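Local coordinates for protein pantothenate kinase (Coxiella burnetii, PDB 3TQC) that catalyses the ATP-dependent phosphorylation of pantothenate to 4'-phosphopantothenate, the first step of coenzyme A biosynthesis, at residues I95-S100 and I199-G204; V103-T108 and E203-L208. All blocks are in the same frame, centred on the assembly; numbering follows the deposited sequence.

How the contacts relate
From the N terminus, the chain runs along strand 93-99, turns through the phosphate-binding loop and enters helix 105-116. After strand 125-129 and a small antiparallel sheet it returns as strand 199-203, beside strand 93-99, where contact 1 closes a loop of 98 residues between its segments. Contact 2 closes a shorter one, of 94 residues: it starts later, at 103-108, but ends on the same returning stretch, sharing Glu203 and Gly204, so the two closures overlap. The centres of contact 1 and contact 2 lie about 5 Å apart. Contact 1 ties two central strands of the main sheet together; contact 2 ties the start of helix 105-116 to the loop leaving strand 199-203.

Contact 1 of 2, residues I95-S100 and I199-G204; sequences IGIAGS and IVILEG
Strands 93-99 and 199-203 are parallel neighbours in the central sheet of the P-loop kinase fold, and strand 93-99 leads directly into the nucleotide-binding loop. The evidence for parallel pairing is the angle of 19° between the axes of 95-99 and 199-203 and the register Ile95-Ile201, Gly96-Leu202 and Ile97-Glu203. The backbone ladder has four rungs. Ile95 N donates to Val200 O at 2.8 Å, and Ile95 O accepts from Leu202 N. Ile97 repeats the pattern, its N donating to Leu202 O at 2.7 Å and its O receiving Gly204 N at 3.1 Å, a longer bond at the point where the second strand gives way to a loop. On its other edge strand 93-99 is bonded to strand 229-234 through Gly96 and Ala98, so it lies inside the sheet.

Ile95, Ile97, Ile201 and Glu203 project from one face, which helix 105-116 covers, Lys105 and Ser109 touching Ile97 and Ser109 touching Ile201. Ile97 has CG1 beside its backbone N (chi1 -57°), and the extended branch carries CD1 back to Ile201 CG2 at 3.5 Å, the two side chains crossing at a slant. Ile95 CD1 meets Ile199 CG2 more loosely, at 4.0 Å. Leu202 projects from the other face, where Gly96 opposite it has no side chain. Glu203 begins beside Ile97, but its carboxylate turns off towards helix 105-116, where OE2 is hydrogen-bonded to Ser109 OG; the part of its side chain that stays against the partner strand is CB, 4.1 Å from Ile97 CB.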
# COMPACT_ATOMS: atom_id res chain seq x y z
N ILE B 95 -11.66 -4.70 1.41
CA ILE B 95 -11.87 -3.43 0.76
C ILE B 95 -11.98 -2.34 1.83
O ILE B 95 -12.80 -2.44 2.73
CB ILE B 95 -13.17 -3.45 -0.06
CG1 ILE B 95 -13.08 -4.49 -1.19
CG2 ILE B 95 -13.48 -2.08 -0.66
CD1 ILE B 95 -14.46 -4.82 -1.82
N GLY B 96 -11.14 -1.32 1.73
CA GLY B 96 -11.12 -0.24 2.70
C GLY B 96 -12.07 0.85 2.29
O GLY B 96 -12.18 1.17 1.11
N ILE B 97 -12.80 1.41 3.25
CA ILE B 97 -13.61 2.59 2.99
C ILE B 97 -13.24 3.67 3.98
O ILE B 97 -13.40 3.50 5.19
CB ILE B 97 -15.09 2.31 3.07
CG1 ILE B 97 -15.49 1.20 2.11
CG2 ILE B 97 -15.89 3.57 2.71
CD1 ILE B 97 -16.98 1.00 2.11
N ALA B 98 -12.72 4.78 3.46
CA ALA B 98 -12.24 5.88 4.27
C ALA B 98 -13.00 7.15 3.88
O ALA B 98 -13.72 7.18 2.89
CB ALA B 98 -10.75 6.07 4.05
N GLY B 99 -12.83 8.20 4.67
CA GLY B 99 -13.52 9.45 4.45
C GLY B 99 -13.81 10.12 5.79
O GLY B 99 -13.64 9.50 6.84
N SER B 100 -14.22 11.39 5.72
CA SER B 100 -14.52 12.19 6.89
C SER B 100 -15.60 11.56 7.74
O SER B 100 -16.39 10.76 7.26
CB SER B 100 -15.03 13.56 6.46
OG SER B 100 -15.62 14.28 7.54
N ILE B 199 -15.17 -11.50 1.58
CA ILE B 199 -14.85 -10.08 1.53
C ILE B 199 -15.04 -9.46 2.90
O ILE B 199 -16.02 -9.77 3.61
CB ILE B 199 -15.74 -9.34 0.52
CG1 ILE B 199 -15.53 -9.90 -0.90
CG2 ILE B 199 -15.50 -7.83 0.60
CD1 ILE B 199 -16.53 -9.36 -1.95
N VAL B 200 -14.08 -8.63 3.29
CA VAL B 200 -14.23 -7.81 4.47
C VAL B 200 -14.23 -6.38 3.98
O VAL B 200 -13.33 -5.96 3.25
CB VAL B 200 -13.05 -8.00 5.45
CG1 VAL B 200 -13.16 -7.01 6.61
CG2 VAL B 200 -13.02 -9.46 5.94
N ILE B 201 -15.25 -5.62 4.36
CA ILE B 201 -15.26 -4.20 4.06
C ILE B 201 -14.79 -3.54 5.33
O ILE B 201 -15.43 -3.66 6.37
CB ILE B 201 -16.65 -3.70 3.65
CG1 ILE B 201 -17.05 -4.29 2.29
CG2 ILE B 201 -16.69 -2.16 3.59
CD1 ILE B 201 -18.52 -4.13 1.96
N LEU B 202 -13.66 -2.85 5.26
CA LEU B 202 -13.08 -2.20 6.43
C LEU B 202 -13.33 -0.70 6.34
O LEU B 202 -12.76 -0.02 5.50
CB LEU B 202 -11.58 -2.49 6.49
CG LEU B 202 -10.81 -1.90 7.67
CD1 LEU B 202 -11.35 -2.43 8.99
CD2 LEU B 202 -9.31 -2.17 7.52
N GLU B 203 -14.22 -0.19 7.18
CA GLU B 203 -14.51 1.24 7.17
C GLU B 203 -13.97 1.92 8.41
O GLU B 203 -14.01 1.36 9.50
CB GLU B 203 -16.01 1.53 7.03
CG GLU B 203 -16.86 0.77 8.01
CD GLU B 203 -18.00 1.58 8.59
OE1 GLU B 203 -17.75 2.66 9.16
OE2 GLU B 203 -19.15 1.09 8.52
N GLY B 204 -13.45 3.12 8.22
CA GLY B 204 -13.11 4.00 9.33
C GLY B 204 -12.32 5.21 8.86
O GLY B 204 -11.73 5.20 7.79

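Contact 2 of 2, residues V103-T108 and E203-L208; sequences VGKSTT and EGLNIL. With ADP (adenosine-5'-diphosphate), chain D.
Lys105 and Glu203 bring the backbones nearest, with CA atoms 6.6 Å apart, where the first turn of helix 105-116 faces the end of strand 199-203. Gly104 is the N-cap, and its O accepts both Thr108 N and Thr108 OG1, from opposite faces of the carbonyl plane. On the other segment a type I turn spans Gly204 to Ile207.

The side-chain contact rests largely on Lys105. Its CE lies 3.7 Å from Gly204 C, and the lysine side chain runs roughly perpendicular to that of Leu205, with NZ 3.6 Å from Leu205 CD2. A bend at the last torsion (chi4 -70°) turns NZ to the ADP beta-phosphate, where it bonds O2B at 2.7 Å. Ser100 O also accepts from NZ, so the ammonium is held between phosphate and loop carbonyl. The Glu203 carboxylate approaches the helix backbone: OE2 is 3.3 Å from Ser106 CA. OE1 stays 5.8 Å from Lys105 NZ, too far for direct pairing.

The amides of Gly104 and Lys105 converge on O2B, that of Ser106 reaches O1B at 2.8 Å, and Thr107 grips O1A through both N and OG1. Ala102 N and Arg247 NH1 add further bonds to ADP. Backbone amides at the start of a helix and a lysine NZ gathered on the beta-phosphate are the hallmark of the Walker A motif, or P-loop, which this site forms in the kinase.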
# COMPACT_ATOMS: atom_id res chain seq x y z
N VAL B 103 -19.41 11.59 6.22
CA VAL B 103 -19.36 11.67 4.77
C VAL B 103 -20.18 10.53 4.15
O VAL B 103 -20.58 10.59 3.00
CB VAL B 103 -17.91 11.65 4.26
CG1 VAL B 103 -17.35 10.24 4.27
CG2 VAL B 103 -17.82 12.25 2.87
N GLY B 104 -20.43 9.49 4.94
CA GLY B 104 -21.29 8.41 4.50
C GLY B 104 -20.61 7.08 4.31
O GLY B 104 -21.07 6.25 3.53
N LYS B 105 -19.52 6.82 5.01
CA LYS B 105 -18.82 5.56 4.78
C LYS B 105 -19.54 4.34 5.39
O LYS B 105 -19.57 3.26 4.79
CB LYS B 105 -17.33 5.67 5.11
CG LYS B 105 -16.98 5.81 6.49
CD LYS B 105 -15.57 6.40 6.64
CE LYS B 105 -15.45 6.97 8.03
NZ LYS B 105 -16.29 8.16 8.15
N SER B 106 -20.19 4.53 6.53
CA SER B 106 -21.01 3.47 7.11
C SER B 106 -22.20 3.14 6.20
O SER B 106 -22.56 1.98 6.02
CB SER B 106 -21.54 3.91 8.47
OG SER B 106 -22.82 3.37 8.70
N THR B 107 -22.80 4.15 5.61
CA THR B 107 -23.85 3.93 4.63
C THR B 107 -23.31 3.19 3.41
O THR B 107 -23.94 2.27 2.91
CB THR B 107 -24.48 5.26 4.21
OG1 THR B 107 -24.91 5.98 5.39
CG2 THR B 107 -25.65 5.03 3.26
N THR B 108 -22.13 3.59 2.94
CA THR B 108 -21.53 2.99 1.74
C THR B 108 -21.19 1.52 1.99
O THR B 108 -21.46 0.66 1.14
CB THR B 108 -20.28 3.78 1.28
OG1 THR B 108 -20.61 5.15 1.13
CG2 THR B 108 -19.76 3.29 -0.06
N GLU B 203 -14.22 -0.19 7.18
CA GLU B 203 -14.51 1.24 7.17
C GLU B 203 -13.97 1.92 8.41
O GLU B 203 -14.01 1.36 9.50
CB GLU B 203 -16.01 1.53 7.03
CG GLU B 203 -16.86 0.77 8.01
CD GLU B 203 -18.00 1.58 8.59
OE1 GLU B 203 -17.75 2.66 9.16
OE2 GLU B 203 -19.15 1.09 8.52
N GLY B 204 -13.45 3.12 8.22
CA GLY B 204 -13.11 4.00 9.33
C GLY B 204 -12.32 5.21 8.86
O GLY B 204 -11.73 5.20 7.79
N LEU B 205 -12.28 6.21 9.72
CA LEU B 205 -11.52 7.45 9.48
C LEU B 205 -10.06 7.21 9.06
O LEU B 205 -9.52 7.92 8.22
CB LEU B 205 -11.50 8.30 10.76
CG LEU B 205 -12.83 8.62 11.46
CD1 LEU B 205 -12.62 9.52 12.67
CD2 LEU B 205 -13.79 9.28 10.47
N ASN B 206 -9.43 6.20 9.67
CA ASN B 206 -7.97 6.16 9.79
C ASN B 206 -7.28 5.11 8.94
O ASN B 206 -6.10 4.85 9.16
CB ASN B 206 -7.60 5.91 11.25
CG ASN B 206 -8.23 4.62 11.81
OD1 ASN B 206 -9.25 4.17 11.32
ND2 ASN B 206 -7.62 4.06 12.85
N ILE B 207 -7.99 4.50 8.01
CA ILE B 207 -7.46 3.28 7.38
C ILE B 207 -6.35 3.54 6.38
O ILE B 207 -5.66 2.60 5.98
CB ILE B 207 -8.55 2.46 6.69
CG1 ILE B 207 -9.28 3.30 5.64
CG2 ILE B 207 -9.48 1.90 7.72
CD1 ILE B 207 -9.97 2.46 4.57
N LEU B 208 -6.20 4.79 5.94
CA LEU B 208 -5.19 5.18 4.98
C LEU B 208 -3.97 5.82 5.64
O LEU B 208 -3.00 6.19 4.97
CB LEU B 208 -5.80 6.14 3.96
CG LEU B 208 -6.99 5.56 3.23
CD1 LEU B 208 -7.52 6.48 2.15
CD2 LEU B 208 -6.61 4.21 2.65
PB ADP D . -20.00 8.02 8.33
O1B ADP D . -20.22 6.55 8.48
O2B ADP D . -18.90 8.37 7.36
O3B ADP D . -19.90 8.79 9.63
PA ADP D . -22.75 7.88 7.63
O1A ADP D . -22.58 6.70 6.70
O2A ADP D . -23.26 7.70 9.02
O3A ADP D . -21.34 8.65 7.71
O5' ADP D . -23.68 8.95 6.93
C5' ADP D . -23.66 10.31 7.33
C4' ADP D . -25.05 10.90 7.16
O4' ADP D . -25.35 11.06 5.78
C3' ADP D . -26.13 10.00 7.72
O3' ADP D . -27.15 10.83 8.28
C2' ADP D . -26.65 9.22 6.54
O2' ADP D . -28.03 8.93 6.67
C1' ADP D . -26.41 10.17 5.38
N9 ADP D . -26.00 9.51 4.13
C8 ADP D . -24.87 8.81 3.95
N7 ADP D . -24.78 8.36 2.68
C5 ADP D . -25.88 8.77 2.04
C6 ADP D . -26.38 8.63 0.68
N6 ADP D . -25.64 7.93 -0.22
N1 ADP D . -27.56 9.21 0.39
C2 ADP D . -28.27 9.90 1.31
N3 ADP D . -27.86 10.07 2.58
C4 ADP D . -26.68 9.53 2.99